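Local coordinates for DegV family protein (Streptococcus agalactiae, PDB 3LUP), which probably binds long-chain fatty acids and may act in lipid transport or fatty acid metabolism, and here holds elaidic acid, at residues A[10-20]-A[123-132]; A[42-52]-A[264-274]. One frame throughout, in Å; residues are numbered along the deposited sequence.

How the contacts relate
From the N terminus, the chain leaves strand 6-11 through the loop of residues 10-20, then passes residues 42-52, where helix 48-57 begins. Contact 1 closes its loop when residues 123-132 return to pack against 10-20 after 102 intervening residues; contact 2 closes a longer one, with 211 residues between its segments, when 264-274 reaches 42-52. The two loops cross, since 42-52 lies within the first and 264-274 beyond it. Contact 1 ties the parallel sheet to helix 124-138, while contact 2 joins helix 48-57 to helix 266-272, which follows strand 259-263 of the mixed sheet. Their centres are about 17 Å apart, yet Ile268 CD1 packs on Thr123 and Ser124, beside the fatty acid.

Contact 1. Residues A[10-20]-A[123-132]; sequences TDTSAYLPEAI and TSAPQGNLVR
Thr123 meets Ser13 where the chain enters the helix, its OG1 lying 2.6 Å from Ser13 OG. Thr123 OG1, placed anti to the backbone N (chi1 -169°), donates to Gln127 OE1 nearly along the C=O axis, while the Thr123 side chain also touches the bound elaidic acid. At Ser124 the backbones form a single beta bridge with Ala14: Tyr15 N donates to Ser124 O over 2.8 Å, whereas the return bond from Ser124 N to Ser13 O is weak. Gly128 N uses the same oxygen as Tyr15 N, and one acceptor thus serves both loop and helix. Ala125 CB rests 4.2 Å from Tyr15 CB. Gln127, extended beyond CG, lays its amide against the methyl of Ala14, with CD 3.6 Å from Ala14 CB. Its NE2 donates to Leu90 O and only weakly to Asp11 OD1, whose carboxylate plane is turned 67° from the amide. Ser13 N and OG both bond to this OD1 too, the N-H closing an Asx turn. Gly128, without a side chain, lets the loop come close, its CA making a C-H...O contact of 3.3 Å with Tyr15 O. One turn later, Val131 fills the angle between Leu16 and Ile20, CG1 being 4.0 Å from Ile20 CG2. Bends at chi2 and chi3 fold Arg132 back, so that Pro17 CG sits over one face of its guanidinium, and NH1 makes a salt bridge with Asp231. Helix 124-138 is therefore covered by the loop that leaves strand 6-11 of the parallel sheet; Ser124, Ala125 and Asn129 touch strand 230-236 of the mixed sheet, and Leu130 packs on helix 144-155.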
loop_
_atom_site.group_PDB
_atom_site.type_symbol
_atom_site.label_atom_id
_atom_site.label_comp_id
_atom_site.label_asym_id
_atom_site.label_seq_id
_atom_site.Cartn_x
_atom_site.Cartn_y
_atom_site.Cartn_z
ATOM N N THR A 10 3.643 -9.998 -5.070
ATOM C CA THR A 10 3.396 -8.836 -4.251
ATOM C C THR A 10 3.871 -9.115 -2.838
ATOM O O THR A 10 4.444 -10.162 -2.584
ATOM C CB THR A 10 1.901 -8.442 -4.267
ATOM O OG1 THR A 10 1.732 -7.227 -3.519
ATOM C CG2 THR A 10 1.034 -9.545 -3.680
ATOM N N ASP A 11 3.647 -8.177 -1.929
ATOM C CA ASP A 11 4.035 -8.370 -0.549
ATOM C C ASP A 11 2.812 -8.175 0.323
ATOM O O ASP A 11 1.766 -7.781 -0.160
ATOM C CB ASP A 11 5.182 -7.430 -0.161
ATOM C CG ASP A 11 4.899 -5.976 -0.528
ATOM O OD1 ASP A 11 3.870 -5.420 -0.047
ATOM O OD2 ASP A 11 5.712 -5.401 -1.305
ATOM N N THR A 12 2.941 -8.477 1.606
ATOM C CA THR A 12 1.802 -8.457 2.512
ATOM C C THR A 12 1.290 -7.044 2.851
ATOM O O THR A 12 0.268 -6.914 3.528
ATOM C CB THR A 12 2.093 -9.220 3.804
ATOM O OG1 THR A 12 3.178 -8.586 4.477
ATOM C CG2 THR A 12 2.459 -10.661 3.503
ATOM N N SER A 13 1.962 -6.000 2.361
ATOM C CA SER A 13 1.468 -4.635 2.545
ATOM C C SER A 13 0.327 -4.316 1.582
ATOM O O SER A 13 -0.430 -3.379 1.801
ATOM C CB SER A 13 2.595 -3.607 2.402
ATOM O OG SER A 13 2.812 -3.238 1.040
ATOM N N ALA A 14 0.212 -5.090 0.508
ATOM C CA ALA A 14 -0.896 -4.941 -0.445
ATOM C C ALA A 14 -2.172 -5.484 0.172
ATOM O O ALA A 14 -2.165 -6.559 0.768
ATOM C CB ALA A 14 -0.589 -5.679 -1.712
ATOM N N TYR A 15 -3.264 -4.748 0.058
ATOM C CA TYR A 15 -4.528 -5.271 0.533
ATOM C C TYR A 15 -5.267 -5.883 -0.637
ATOM O O TYR A 15 -5.747 -5.177 -1.529
ATOM C CB TYR A 15 -5.359 -4.200 1.224
ATOM C CG TYR A 15 -6.600 -4.766 1.853
ATOM C CD1 TYR A 15 -6.647 -5.043 3.214
ATOM C CD2 TYR A 15 -7.735 -5.045 1.084
ATOM C CE1 TYR A 15 -7.793 -5.583 3.796
ATOM C CE2 TYR A 15 -8.870 -5.580 1.652
ATOM C CZ TYR A 15 -8.893 -5.844 3.009
ATOM O OH TYR A 15 -10.023 -6.368 3.586
ATOM N N LEU A 16 -5.340 -7.208 -0.622
ATOM C CA LEU A 16 -5.848 -7.988 -1.757
ATOM C C LEU A 16 -7.363 -8.165 -1.738
ATOM O O LEU A 16 -7.916 -8.647 -0.737
ATOM C CB LEU A 16 -5.163 -9.355 -1.829
ATOM C CG LEU A 16 -3.663 -9.353 -2.140
ATOM C CD1 LEU A 16 -3.109 -10.769 -2.121
ATOM C CD2 LEU A 16 -3.316 -8.650 -3.476
ATOM N N PRO A 17 -8.035 -7.782 -2.850
ATOM C CA PRO A 17 -9.484 -8.004 -3.000
ATOM C C PRO A 17 -9.861 -9.445 -2.633
ATOM O O PRO A 17 -9.017 -10.338 -2.708
ATOM C CB PRO A 17 -9.730 -7.736 -4.497
ATOM C CG PRO A 17 -8.620 -6.819 -4.913
ATOM C CD PRO A 17 -7.438 -7.129 -4.040
ATOM N N GLU A 18 -11.104 -9.675 -2.226
ATOM C CA GLU A 18 -11.519 -11.024 -1.810
ATOM C C GLU A 18 -11.330 -12.085 -2.923
ATOM O O GLU A 18 -10.809 -13.186 -2.666
ATOM C CB GLU A 18 -12.992 -11.019 -1.246
ATOM N N ALA A 19 -11.720 -11.719 -4.149
ATOM C CA ALA A 19 -11.687 -12.615 -5.329
ATOM C C ALA A 19 -10.285 -13.085 -5.729
ATOM O O ALA A 19 -10.128 -14.180 -6.278
ATOM C CB ALA A 19 -12.380 -11.948 -6.530
ATOM N N ILE A 20 -9.283 -12.251 -5.438
ATOM C CA ILE A 20 -7.874 -12.468 -5.820
ATOM C C ILE A 20 -7.024 -13.172 -4.747
ATOM O O ILE A 20 -6.017 -13.805 -5.071
ATOM C CB ILE A 20 -7.238 -11.117 -6.278
ATOM C CG1 ILE A 20 -7.560 -10.854 -7.755
ATOM C CG2 ILE A 20 -5.739 -11.011 -5.995
ATOM C CD1 ILE A 20 -8.238 -11.996 -8.528
ATOM N N THR A 123 0.690 1.488 -1.728
ATOM C CA THR A 123 0.655 0.289 -0.915
ATOM C C THR A 123 -0.784 0.048 -0.494
ATOM O O THR A 123 -1.682 0.676 -1.028
ATOM C CB THR A 123 1.647 0.381 0.297
ATOM O OG1 THR A 123 1.764 -0.900 0.918
ATOM C CG2 THR A 123 1.206 1.419 1.328
ATOM N N SER A 124 -1.012 -0.862 0.445
ATOM C CA SER A 124 -2.367 -1.147 0.916
ATOM C C SER A 124 -3.276 -1.490 -0.281
ATOM O O SER A 124 -2.862 -2.263 -1.158
ATOM C CB SER A 124 -2.906 0.034 1.738
ATOM O OG SER A 124 -4.219 -0.216 2.204
ATOM N N ALA A 125 -4.468 -0.886 -0.340
ATOM C CA ALA A 125 -5.543 -1.334 -1.230
ATOM C C ALA A 125 -5.353 -1.031 -2.724
ATOM O O ALA A 125 -5.705 -1.869 -3.573
ATOM C CB ALA A 125 -6.879 -0.819 -0.739
ATOM N N PRO A 126 -4.831 0.172 -3.064
ATOM C CA PRO A 126 -4.478 0.420 -4.463
ATOM C C PRO A 126 -3.489 -0.600 -5.019
ATOM O O PRO A 126 -3.630 -1.022 -6.171
ATOM C CB PRO A 126 -3.855 1.820 -4.406
ATOM C CG PRO A 126 -4.644 2.502 -3.375
ATOM C CD PRO A 126 -4.815 1.436 -2.298
ATOM N N GLN A 127 -2.511 -0.988 -4.202
ATOM C CA GLN A 127 -1.547 -2.007 -4.580
ATOM C C GLN A 127 -2.274 -3.309 -4.929
ATOM O O GLN A 127 -2.021 -3.903 -5.982
ATOM C CB GLN A 127 -0.554 -2.245 -3.442
ATOM C CG GLN A 127 0.872 -2.641 -3.879
ATOM C CD GLN A 127 1.719 -3.136 -2.714
ATOM O OE1 GLN A 127 1.635 -2.623 -1.599
ATOM N NE2 GLN A 127 2.531 -4.142 -2.964
ATOM N N GLY A 128 -3.204 -3.720 -4.066
ATOM C CA GLY A 128 -3.901 -4.985 -4.202
ATOM C C GLY A 128 -4.783 -4.947 -5.416
ATOM O O GLY A 128 -4.878 -5.924 -6.166
ATOM N N ASN A 129 -5.425 -3.804 -5.616
ATOM C CA ASN A 129 -6.203 -3.549 -6.826
ATOM C C ASN A 129 -5.378 -3.678 -8.105
ATOM O O ASN A 129 -5.871 -4.200 -9.085
ATOM C CB ASN A 129 -6.841 -2.165 -6.771
ATOM C CG ASN A 129 -8.003 -2.073 -5.770
ATOM O OD1 ASN A 129 -8.466 -0.971 -5.472
ATOM N ND2 ASN A 129 -8.483 -3.219 -5.268
ATOM N N LEU A 130 -4.123 -3.225 -8.083
ATOM C CA LEU A 130 -3.236 -3.397 -9.236
ATOM C C LEU A 130 -3.025 -4.858 -9.590
ATOM O O LEU A 130 -3.044 -5.232 -10.756
ATOM C CB LEU A 130 -1.884 -2.717 -9.019
ATOM C CG LEU A 130 -1.901 -1.189 -9.107
ATOM C CD1 LEU A 130 -0.542 -0.633 -8.689
ATOM C CD2 LEU A 130 -2.311 -0.690 -10.489
ATOM N N VAL A 131 -2.811 -5.673 -8.569
ATOM C CA VAL A 131 -2.650 -7.104 -8.742
ATOM C C VAL A 131 -3.893 -7.666 -9.421
ATOM O O VAL A 131 -3.809 -8.241 -10.505
ATOM C CB VAL A 131 -2.398 -7.791 -7.378
ATOM C CG1 VAL A 131 -2.417 -9.307 -7.503
ATOM C CG2 VAL A 131 -1.078 -7.289 -6.759
ATOM N N ARG A 132 -5.044 -7.463 -8.788
ATOM C CA ARG A 132 -6.330 -7.827 -9.352
ATOM C C ARG A 132 -6.518 -7.333 -10.801
ATOM O O ARG A 132 -6.944 -8.100 -11.661
ATOM C CB ARG A 132 -7.429 -7.288 -8.441
ATOM C CG ARG A 132 -8.814 -7.824 -8.695
ATOM C CD ARG A 132 -9.555 -7.030 -9.752
ATOM N NE ARG A 132 -9.480 -5.594 -9.500
ATOM C CZ ARG A 132 -10.267 -4.935 -8.654
ATOM N NH1 ARG A 132 -10.121 -3.623 -8.507
ATOM N NH2 ARG A 132 -11.195 -5.580 -7.954
#

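Contact 2. Residues A[42-52]-A[264-274]; sequences EGQNLTLDQYY and FGGVIATHLGE. With ELA (Elaidic acid), chain B.
Tyr51 and Tyr52 pack on Gly266, Ala269 and Glu274 in a nearly parallel helix-helix contact of the DegV fold, where helix 48-57 covers helix 266-272 on the side turned from the fatty acid. The axes of segments 48-52 and 266-272 approach to 10.9 Å at an angle of 21°, with glycine and alanine meeting the tyrosines. With CG anti to the backbone N, Tyr51 carries its ring across Gly266, whose CA lies over the middle of that ring, 3.8 Å from its centroid, a CH-pi contact; Ala269 CB touches CE2 of the same ring at 3.7 Å. Tyr51 CD2 in turn stands over the centre of the Tyr52 ring, whose CD1 and CE1 run beside the Glu274 carboxylate, the two planes 58° apart. At the helix start, Gly265 is the N-cap residue and Gly266 N donates to Glu42 OE1 over 3.0 Å, from the syn side but 30° out of the carboxylate plane. The start of the helix would probably favour the charged form of Glu42. Leu48 CD1 presses on Gly265 and Gly266 next to it. The other side of helix 266-272 lines the pocket: Ile268 CG2 meets C13 of the elaidic acid, Leu272 CD1 meets C12, and His271 offers a ring face to C8, while its NE2 is hydrogen-bonded to Thr64 OG1. The elaidic acid is also hydrogen-bonded to Arg175. Back at the tyrosines, Tyr51 OH donates to Thr270 OG1 over 2.8 Å, and that threonine hydroxyl in turn donates to Gly266 O at 2.6 Å, on the face of the carbonyl opposite Thr270 N.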
loop_
_atom_site.group_PDB
_atom_site.type_symbol
_atom_site.label_atom_id
_atom_site.label_comp_id
_atom_site.label_asym_id
_atom_site.label_seq_id
_atom_site.Cartn_x
_atom_site.Cartn_y
_atom_site.Cartn_z
ATOM N N GLU A 42 3.231 -11.279 10.735
ATOM C CA GLU A 42 1.775 -11.358 10.857
ATOM C C GLU A 42 1.262 -12.618 10.162
ATOM O O GLU A 42 1.654 -12.915 9.035
ATOM C CB GLU A 42 1.112 -10.094 10.278
ATOM C CG GLU A 42 -0.298 -9.778 10.840
ATOM C CD GLU A 42 -0.841 -8.381 10.442
ATOM O OE1 GLU A 42 -0.046 -7.495 10.047
ATOM O OE2 GLU A 42 -2.076 -8.174 10.530
ATOM N N GLY A 43 0.409 -13.370 10.850
ATOM C CA GLY A 43 -0.193 -14.567 10.267
ATOM C C GLY A 43 0.512 -15.858 10.638
ATOM O O GLY A 43 -0.069 -16.945 10.515
ATOM N N GLN A 44 1.764 -15.739 11.084
ATOM C CA GLN A 44 2.574 -16.885 11.507
ATOM C C GLN A 44 2.891 -16.814 13.000
ATOM O O GLN A 44 2.743 -17.791 13.742
ATOM C CB GLN A 44 3.879 -16.913 10.712
ATOM C CG GLN A 44 4.982 -17.780 11.323
ATOM C CD GLN A 44 6.113 -18.104 10.347
ATOM O OE1 GLN A 44 6.548 -17.257 9.557
ATOM N NE2 GLN A 44 6.595 -19.344 10.403
ATOM N N ASN A 45 3.270 -15.613 13.420
ATOM C CA ASN A 45 4.081 -15.374 14.591
ATOM C C ASN A 45 3.454 -14.274 15.432
ATOM O O ASN A 45 3.878 -14.010 16.561
ATOM C CB ASN A 45 5.440 -14.899 14.068
ATOM C CG ASN A 45 6.522 -14.913 15.115
ATOM O OD1 ASN A 45 7.544 -14.238 14.958
ATOM N ND2 ASN A 45 6.317 -15.682 16.188
ATOM N N LEU A 46 2.440 -13.631 14.860
ATOM C CA LEU A 46 1.853 -12.419 15.409
ATOM C C LEU A 46 0.480 -12.162 14.797
ATOM O O LEU A 46 0.343 -12.049 13.573
ATOM C CB LEU A 46 2.773 -11.223 15.133
ATOM C CG LEU A 46 2.257 -9.828 15.504
ATOM C CD1 LEU A 46 2.615 -9.465 16.931
ATOM C CD2 LEU A 46 2.806 -8.793 14.560
ATOM N N THR A 47 -0.534 -12.076 15.655
ATOM C CA THR A 47 -1.874 -11.661 15.226
ATOM C C THR A 47 -2.002 -10.136 15.297
ATOM O O THR A 47 -1.173 -9.466 15.936
ATOM C CB THR A 47 -3.006 -12.299 16.076
ATOM O OG1 THR A 47 -3.117 -11.619 17.335
ATOM C CG2 THR A 47 -2.759 -13.787 16.290
ATOM N N LEU A 48 -3.040 -9.587 14.658
ATOM C CA LEU A 48 -3.257 -8.142 14.705
ATOM C C LEU A 48 -3.547 -7.661 16.133
ATOM O O LEU A 48 -3.114 -6.570 16.509
ATOM C CB LEU A 48 -4.324 -7.662 13.696
ATOM C CG LEU A 48 -4.354 -6.128 13.448
ATOM C CD1 LEU A 48 -3.126 -5.607 12.658
ATOM C CD2 LEU A 48 -5.649 -5.606 12.817
ATOM N N ASP A 49 -4.233 -8.481 16.937
ATOM C CA ASP A 49 -4.549 -8.097 18.317
ATOM C C ASP A 49 -3.327 -8.114 19.215
ATOM O O ASP A 49 -3.172 -7.245 20.074
ATOM C CB ASP A 49 -5.674 -8.949 18.893
ATOM C CG ASP A 49 -7.033 -8.293 18.725
ATOM O OD1 ASP A 49 -7.366 -7.363 19.511
ATOM O OD2 ASP A 49 -7.767 -8.706 17.802
ATOM N N GLN A 50 -2.449 -9.092 19.001
ATOM C CA GLN A 50 -1.191 -9.169 19.744
ATOM C C GLN A 50 -0.323 -7.977 19.383
ATOM O O GLN A 50 0.384 -7.441 20.250
ATOM C CB GLN A 50 -0.423 -10.455 19.428
ATOM C CG GLN A 50 -0.797 -11.685 20.258
ATOM C CD GLN A 50 0.053 -12.910 19.892
ATOM O OE1 GLN A 50 0.860 -12.863 18.967
ATOM N NE2 GLN A 50 -0.130 -14.001 20.620
ATOM N N TYR A 51 -0.392 -7.577 18.105
ATOM C CA TYR A 51 0.398 -6.474 17.584
ATOM C C TYR A 51 0.141 -5.187 18.325
ATOM O O TYR A 51 1.082 -4.528 18.768
ATOM C CB TYR A 51 0.123 -6.211 16.106
ATOM C CG TYR A 51 0.793 -4.928 15.670
ATOM C CD1 TYR A 51 2.146 -4.905 15.348
ATOM C CD2 TYR A 51 0.093 -3.725 15.645
ATOM C CE1 TYR A 51 2.781 -3.738 14.980
ATOM C CE2 TYR A 51 0.713 -2.548 15.275
ATOM C CZ TYR A 51 2.059 -2.561 14.936
ATOM O OH TYR A 51 2.682 -1.386 14.570
ATOM N N TYR A 52 -1.134 -4.816 18.422
ATOM C CA TYR A 52 -1.529 -3.578 19.093
ATOM C C TYR A 52 -1.259 -3.604 20.592
ATOM O O TYR A 52 -0.903 -2.583 21.183
ATOM C CB TYR A 52 -2.994 -3.254 18.806
ATOM C CG TYR A 52 -3.202 -2.624 17.455
ATOM C CD1 TYR A 52 -2.849 -1.288 17.223
ATOM C CD2 TYR A 52 -3.760 -3.350 16.409
ATOM C CE1 TYR A 52 -3.033 -0.691 15.967
ATOM C CE2 TYR A 52 -3.963 -2.770 15.153
ATOM C CZ TYR A 52 -3.589 -1.441 14.934
ATOM O OH TYR A 52 -3.786 -0.874 13.692
ATOM N N PHE A 264 -5.647 -1.465 7.990
ATOM C CA PHE A 264 -4.210 -1.640 7.844
ATOM C C PHE A 264 -3.780 -2.854 8.674
ATOM O O PHE A 264 -4.502 -3.280 9.588
ATOM C CB PHE A 264 -3.445 -0.395 8.320
ATOM C CG PHE A 264 -3.658 0.846 7.467
ATOM C CD1 PHE A 264 -3.187 0.910 6.147
ATOM C CD2 PHE A 264 -4.287 1.971 7.999
ATOM C CE1 PHE A 264 -3.366 2.082 5.361
ATOM C CE2 PHE A 264 -4.485 3.122 7.230
ATOM C CZ PHE A 264 -4.018 3.181 5.910
ATOM N N GLY A 265 -2.619 -3.423 8.337
ATOM C CA GLY A 265 -1.955 -4.431 9.166
ATOM C C GLY A 265 -0.838 -3.781 9.984
ATOM O O GLY A 265 -0.707 -2.560 9.992
ATOM N N GLY A 266 -0.041 -4.604 10.672
ATOM C CA GLY A 266 0.988 -4.134 11.585
ATOM C C GLY A 266 2.110 -3.440 10.849
ATOM O O GLY A 266 2.777 -2.559 11.394
ATOM N N VAL A 267 2.312 -3.830 9.596
ATOM C CA VAL A 267 3.339 -3.223 8.754
ATOM C C VAL A 267 3.123 -1.708 8.635
ATOM O O VAL A 267 4.013 -0.935 8.983
ATOM C CB VAL A 267 3.426 -3.927 7.379
ATOM C CG1 VAL A 267 4.396 -3.215 6.470
ATOM C CG2 VAL A 267 3.859 -5.397 7.569
ATOM N N ILE A 268 1.928 -1.298 8.202
ATOM C CA ILE A 268 1.583 0.120 8.017
ATOM C C ILE A 268 1.196 0.823 9.322
ATOM O O ILE A 268 1.530 1.977 9.510
ATOM C CB ILE A 268 0.507 0.299 6.919
ATOM C CG1 ILE A 268 1.033 -0.248 5.584
ATOM C CG2 ILE A 268 0.133 1.758 6.759
ATOM C CD1 ILE A 268 -0.026 -0.520 4.528
ATOM N N ALA A 269 0.521 0.129 10.233
ATOM C CA ALA A 269 0.310 0.632 11.590
ATOM C C ALA A 269 1.639 1.070 12.250
ATOM O O ALA A 269 1.722 2.140 12.846
ATOM C CB ALA A 269 -0.388 -0.406 12.429
ATOM N N THR A 270 2.677 0.254 12.117
ATOM C CA THR A 270 4.026 0.631 12.552
ATOM C C THR A 270 4.465 2.039 12.111
ATOM O O THR A 270 5.057 2.774 12.893
ATOM C CB THR A 270 5.091 -0.423 12.098
ATOM O OG1 THR A 270 4.839 -1.679 12.743
ATOM C CG2 THR A 270 6.507 0.026 12.451
ATOM N N HIS A 271 4.181 2.413 10.868
ATOM C CA HIS A 271 4.669 3.692 10.342
ATOM C C HIS A 271 3.660 4.831 10.474
ATOM O O HIS A 271 4.027 6.011 10.498
ATOM C CB HIS A 271 5.144 3.521 8.897
ATOM C CG HIS A 271 6.317 2.600 8.779
ATOM N ND1 HIS A 271 7.620 3.034 8.903
ATOM C CD2 HIS A 271 6.382 1.256 8.619
ATOM C CE1 HIS A 271 8.438 2.001 8.786
ATOM N NE2 HIS A 271 7.711 0.912 8.608
ATOM N N LEU A 272 2.389 4.469 10.581
ATOM C CA LEU A 272 1.337 5.452 10.658
ATOM C C LEU A 272 0.925 5.727 12.107
ATOM O O LEU A 272 0.477 6.831 12.434
ATOM C CB LEU A 272 0.147 4.983 9.822
ATOM C CG LEU A 272 -0.151 5.676 8.491
ATOM C CD1 LEU A 272 1.074 5.792 7.586
ATOM C CD2 LEU A 272 -1.311 4.979 7.789
ATOM N N GLY A 273 1.097 4.723 12.965
ATOM C CA GLY A 273 0.594 4.776 14.322
ATOM C C GLY A 273 -0.824 4.251 14.341
ATOM O O GLY A 273 -1.424 4.032 13.275
ATOM N N GLU A 274 -1.350 4.030 15.549
ATOM C CA GLU A 274 -2.757 3.716 15.737
ATOM C C GLU A 274 -3.557 5.013 15.619
ATOM O O GLU A 274 -3.008 6.107 15.812
ATOM C CB GLU A 274 -2.995 3.051 17.101
ATOM C CG GLU A 274 -4.446 2.670 17.373
ATOM C CD GLU A 274 -4.599 1.686 18.516
ATOM O OE1 GLU A 274 -3.573 1.352 19.138
ATOM O OE2 GLU A 274 -5.742 1.241 18.802
HETATM C CA ELA B . 11.830 -0.981 4.971
HETATM C C ELA B . 13.085 -0.814 5.834
HETATM O O ELA B . 13.052 -0.371 7.020
HETATM C C3 ELA B . 10.823 -1.984 5.529
HETATM C C4 ELA B . 9.761 -2.335 4.492
HETATM C C5 ELA B . 8.328 -2.059 4.991
HETATM C C6 ELA B . 7.923 -0.596 4.763
HETATM C C7 ELA B . 6.703 -0.084 5.520
HETATM C C8 ELA B . 6.489 1.404 5.220
HETATM C C9 ELA B . 5.010 1.759 5.159
HETATM C C10 ELA B . 4.539 3.165 5.148
HETATM C C11 ELA B . 3.142 3.489 5.640
HETATM C C12 ELA B . 2.373 4.385 4.678
HETATM C C13 ELA B . 1.217 3.679 3.990
HETATM C C14 ELA B . 0.056 4.609 3.662
HETATM C C15 ELA B . -1.106 3.805 3.060
HETATM C C16 ELA B . -2.184 4.670 2.404
HETATM C C17 ELA B . -2.291 4.380 0.911
HETATM C C18 ELA B . -3.728 4.427 0.408
HETATM O OXT ELA B . 14.198 -1.108 5.339
#